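Local coordinates for protein amorpha-4,11-diene synthase (Artemisia annua, PDB 4GAX) that probably converts farnesyl diphosphate to amorpha-4,11-diene or related sesquiterpenes, this crystallised form being an engineered alpha-bisabolol synthase variant, at residues Ile303-Ala306 and Lys307-Leu311; Thr516-Arg519 and Pro520-Val523. One frame throughout, in Å; residues are numbered along the deposited sequence.

Contact 1: Ile303-Ala306 and Lys307-Leu311; sequences IFLA and KVIAL
Two successive turns of helix 299-322, in the all-helical terpene synthase fold, meet where Phe304 and Val308 pack one turn apart. With chi1 at -177° the Phe304 ring lies beside its own carbonyl carbon, and Val308 CG2, set beside its backbone N, reaches back over one face. This CH-pi contact puts Val308 CG2 3.9 Å from the centroid of the Phe304 ring, displaced from its centre toward the rim near CE2 and CZ. A beta-branched valine suits the place, because CG2 can reach the ring while CG1 points elsewhere.

On another flank, Leu305 and Ile309 meet at an angle, with Leu305 CG 3.8 Å from the Ile309 tip, CD1. Lys307 runs beside Ile303, both side chains pointing the same way; its extended methylene chain brings CE to 3.8 Å from Ile303 CG2. The lysine thus lays its aliphatic length against isoleucine, and it also makes a cation-pi contact with Trp265.

Regular i to i+4 bonds set this spacing. Lys307 N donates to Ile303 O at 3.1 Å, and Val308 N to Phe304 O at 3.0 Å. Ile309 N to Leu305 O is shorter, 2.8 Å, and Ala310 N reaches Ala306 O at 2.9 Å. Ala306 offers only a methyl, which meets Leu262, consistent with close approach of helix 238-269.

Three helices take one flank each: Leu305 and Ile309 pack on helix 282-292, Phe304 and Val308 on Met364 and Tyr361 of helix 351-370, and Ile303 and Ala306 on Leu262 of helix 238-269. A fourth, helix 419-429, lies across two of these flanks: Thr425 touches Phe304, Leu305 and Val308, and Leu422 touches Ile309.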
loop_
_atom_site.group_PDB
_atom_site.type_symbol
_atom_site.label_atom_id
_atom_site.label_comp_id
_atom_site.label_asym_id
_atom_site.label_seq_id
_atom_site.Cartn_x
_atom_site.Cartn_y
_atom_site.Cartn_z
ATOM N N ILE A 303 10.477 -10.324 0.460
ATOM C CA ILE A 303 11.908 -10.298 0.775
ATOM C C ILE A 303 12.687 -9.694 -0.386
ATOM O O ILE A 303 13.555 -8.846 -0.184
ATOM C CB ILE A 303 12.434 -11.702 1.131
ATOM C CG1 ILE A 303 11.894 -12.106 2.512
ATOM C CG2 ILE A 303 13.966 -11.726 1.123
ATOM C CD1 ILE A 303 12.138 -13.573 2.872
ATOM N N PHE A 304 12.351 -10.092 -1.610
ATOM C CA PHE A 304 13.050 -9.563 -2.783
ATOM C C PHE A 304 12.780 -8.060 -2.937
ATOM O O PHE A 304 13.685 -7.284 -3.237
ATOM C CB PHE A 304 12.614 -10.295 -4.060
ATOM C CG PHE A 304 13.352 -9.842 -5.275
ATOM C CD1 PHE A 304 14.731 -9.987 -5.347
ATOM C CD2 PHE A 304 12.688 -9.210 -6.320
ATOM C CE1 PHE A 304 15.450 -9.537 -6.465
ATOM C CE2 PHE A 304 13.393 -8.754 -7.443
ATOM C CZ PHE A 304 14.782 -8.929 -7.517
ATOM N N LEU A 305 11.528 -7.661 -2.740
ATOM C CA LEU A 305 11.141 -6.269 -2.894
ATOM C C LEU A 305 11.869 -5.415 -1.871
ATOM O O LEU A 305 12.353 -4.325 -2.187
ATOM C CB LEU A 305 9.623 -6.120 -2.761
ATOM C CG LEU A 305 9.021 -4.701 -2.773
ATOM C CD1 LEU A 305 9.329 -3.963 -4.069
ATOM C CD2 LEU A 305 7.476 -4.799 -2.579
ATOM N N ALA A 306 11.984 -5.923 -0.651
ATOM C CA ALA A 306 12.703 -5.196 0.383
ATOM C C ALA A 306 14.160 -4.977 -0.031
ATOM O O ALA A 306 14.700 -3.883 0.153
ATOM C CB ALA A 306 12.631 -5.955 1.714
ATOM N N LYS A 307 14.797 -6.011 -0.582
ATOM C CA LYS A 307 16.174 -5.871 -1.068
ATOM C C LYS A 307 16.282 -4.823 -2.166
ATOM O O LYS A 307 17.200 -4.005 -2.161
ATOM C CB LYS A 307 16.702 -7.212 -1.572
ATOM C CG LYS A 307 16.814 -8.257 -0.452
ATOM C CD LYS A 307 17.232 -9.626 -1.012
ATOM C CE LYS A 307 17.449 -10.647 0.119
ATOM N NZ LYS A 307 17.882 -11.981 -0.433
ATOM N N VAL A 308 15.347 -4.847 -3.111
ATOM C CA VAL A 308 15.372 -3.882 -4.201
ATOM C C VAL A 308 15.174 -2.465 -3.665
ATOM O O VAL A 308 15.850 -1.531 -4.102
ATOM C CB VAL A 308 14.319 -4.218 -5.287
ATOM C CG1 VAL A 308 14.224 -3.113 -6.309
ATOM C CG2 VAL A 308 14.685 -5.535 -5.979
ATOM N N ILE A 309 14.273 -2.304 -2.699
ATOM C CA ILE A 309 14.096 -0.987 -2.073
ATOM C C ILE A 309 15.373 -0.521 -1.350
ATOM O O ILE A 309 15.744 0.667 -1.405
ATOM C CB ILE A 309 12.853 -0.963 -1.144
ATOM C CG1 ILE A 309 11.596 -1.168 -1.986
ATOM C CG2 ILE A 309 12.770 0.353 -0.365
ATOM C CD1 ILE A 309 10.318 -1.455 -1.176
ATOM N N ALA A 310 16.072 -1.452 -0.698
ATOM C CA ALA A 310 17.351 -1.108 -0.080
ATOM C C ALA A 310 18.356 -0.681 -1.145
ATOM O O ALA A 310 19.147 0.236 -0.927
ATOM C CB ALA A 310 17.895 -2.277 0.729
ATOM N N LEU A 311 18.312 -1.327 -2.312
ATOM C CA LEU A 311 19.250 -0.988 -3.401
ATOM C C LEU A 311 18.943 0.371 -4.029
ATOM O O LEU A 311 19.856 1.127 -4.387
ATOM C CB LEU A 311 19.222 -2.064 -4.480
ATOM C CG LEU A 311 19.935 -3.378 -4.165
ATOM C CD1 LEU A 311 19.611 -4.360 -5.297
ATOM C CD2 LEU A 311 21.448 -3.128 -4.074
#

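Contact 2: Thr516-Arg519 and Pro520-Val523; sequences TIPR and PLLV
The Arg519 side chain crosses Val523 at the first turn of helix 519-535, which starts just after the N-cap residue Pro518. From Arg519 CB, 3.5 Å from the ring atom CD of Pro520, the chain runs outward through CG and CD, then bends at chi3 (82°) and brings the guanidinium to Val523. Arg519 CZ lies 4.0 Å from Val523 CG2, a methyl that stands over one face of the guanidinium, offset toward its rim and nearest Arg519 NH2 at 3.7 Å. At the tip, NH1 is hydrogen-bonded to Tyr511 OH and NH2 weakly to Lys129 O, while the apolar valine lies against the flat face.

Proline suits the start of a helix, since a first-turn residue needs no N-H for an i to i+4 bond; Pro520 is placed accordingly. The carbonyl of Pro518 takes the first backbone bonds of the helix, from Leu521 N at 2.9 Å, above the carbonyl plane, and from Leu522 N at 3.2 Å, within it. Val523 N then bonds to Arg519 O.

On the buried side Ile517 crosses Leu521, two branched apolar chains that also both touch Tyr427. Ile517 CG1 lies 3.6 Å from Leu521 CB, and its terminal CD1 reaches on to 3.5 Å from Leu522 N.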
loop_
_atom_site.group_PDB
_atom_site.type_symbol
_atom_site.label_atom_id
_atom_site.label_comp_id
_atom_site.label_asym_id
_atom_site.label_seq_id
_atom_site.Cartn_x
_atom_site.Cartn_y
_atom_site.Cartn_z
ATOM N N THR A 516 -6.144 -5.676 -17.422
ATOM C CA THR A 516 -5.123 -6.428 -18.173
ATOM C C THR A 516 -3.991 -6.959 -17.312
ATOM O O THR A 516 -3.158 -7.740 -17.781
ATOM C CB THR A 516 -4.499 -5.597 -19.296
ATOM O OG1 THR A 516 -4.005 -4.370 -18.747
ATOM C CG2 THR A 516 -5.530 -5.296 -20.355
ATOM N N ILE A 517 -3.965 -6.517 -16.061
ATOM C CA ILE A 517 -2.999 -6.987 -15.077
ATOM C C ILE A 517 -3.747 -7.919 -14.113
ATOM O O ILE A 517 -4.853 -7.600 -13.676
ATOM C CB ILE A 517 -2.381 -5.772 -14.332
ATOM C CG1 ILE A 517 -1.717 -6.157 -13.024
ATOM C CG2 ILE A 517 -3.448 -4.773 -13.974
ATOM C CD1 ILE A 517 -1.255 -4.921 -12.242
ATOM N N PRO A 518 -3.155 -9.081 -13.791
ATOM C CA PRO A 518 -3.790 -10.020 -12.859
ATOM C C PRO A 518 -4.155 -9.317 -11.562
ATOM O O PRO A 518 -3.358 -8.515 -11.050
ATOM C CB PRO A 518 -2.692 -11.065 -12.607
ATOM C CG PRO A 518 -1.856 -11.028 -13.860
ATOM C CD PRO A 518 -1.844 -9.567 -14.262
ATOM N N ARG A 519 -5.348 -9.598 -11.043
ATOM C CA ARG A 519 -5.815 -8.920 -9.831
ATOM C C ARG A 519 -4.850 -8.850 -8.649
ATOM O O ARG A 519 -4.773 -7.806 -7.987
ATOM C CB ARG A 519 -7.165 -9.463 -9.360
ATOM C CG ARG A 519 -8.234 -8.405 -9.451
ATOM C CD ARG A 519 -9.552 -8.827 -8.835
ATOM N NE ARG A 519 -9.568 -8.645 -7.390
ATOM C CZ ARG A 519 -9.535 -7.464 -6.776
ATOM N NH1 ARG A 519 -9.454 -6.330 -7.470
ATOM N NH2 ARG A 519 -9.571 -7.420 -5.457
ATOM N N PRO A 520 -4.135 -9.953 -8.354
ATOM C CA PRO A 520 -3.284 -9.867 -7.160
ATOM C C PRO A 520 -2.155 -8.860 -7.337
ATOM O O PRO A 520 -1.655 -8.332 -6.332
ATOM C CB PRO A 520 -2.728 -11.294 -7.007
ATOM C CG PRO A 520 -3.719 -12.164 -7.721
ATOM C CD PRO A 520 -4.205 -11.332 -8.886
ATOM N N LEU A 521 -1.774 -8.586 -8.583
ATOM C CA LEU A 521 -0.752 -7.566 -8.846
ATOM C C LEU A 521 -1.361 -6.170 -8.783
ATOM O O LEU A 521 -0.702 -5.196 -8.366
ATOM C CB LEU A 521 -0.116 -7.799 -10.222
ATOM C CG LEU A 521 0.849 -8.984 -10.299
ATOM C CD1 LEU A 521 1.246 -9.233 -11.748
ATOM C CD2 LEU A 521 2.086 -8.702 -9.441
ATOM N N LEU A 522 -2.627 -6.065 -9.191
ATOM C CA LEU A 522 -3.316 -4.775 -9.146
ATOM C C LEU A 522 -3.486 -4.389 -7.683
ATOM O O LEU A 522 -3.299 -3.212 -7.314
ATOM C CB LEU A 522 -4.673 -4.860 -9.857
ATOM C CG LEU A 522 -5.493 -3.570 -9.822
ATOM C CD1 LEU A 522 -4.705 -2.443 -10.456
ATOM C CD2 LEU A 522 -6.838 -3.748 -10.532
ATOM N N VAL A 523 -3.813 -5.384 -6.852
ATOM C CA VAL A 523 -3.993 -5.176 -5.417
ATOM C C VAL A 523 -2.666 -4.694 -4.831
ATOM O O VAL A 523 -2.644 -3.773 -4.012
ATOM C CB VAL A 523 -4.489 -6.467 -4.703
ATOM C CG1 VAL A 523 -4.343 -6.366 -3.169
ATOM C CG2 VAL A 523 -5.947 -6.774 -5.101
#

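Contact 1 comes first along the chain, in helix 299-322; contact 2 follows about two hundred residues later, at the start of helix 519-535. Their centres are 21 Å apart and their nearest atoms about 10 Å apart, so they do not touch. Helix 419-429 packs against both: Leu422 and Thr425 meet contact 1, and Tyr427 meets contact 2. A second connection is Tyr298, just before helix 299-322, which touches Pro520. Both contacts therefore belong to one helical bundle, which in class I terpene synthases houses the active site; helix 299-322 itself carries a DDxxD-type aspartate-rich sequence, DDIYD, beyond contact 1, consistent with metal binding.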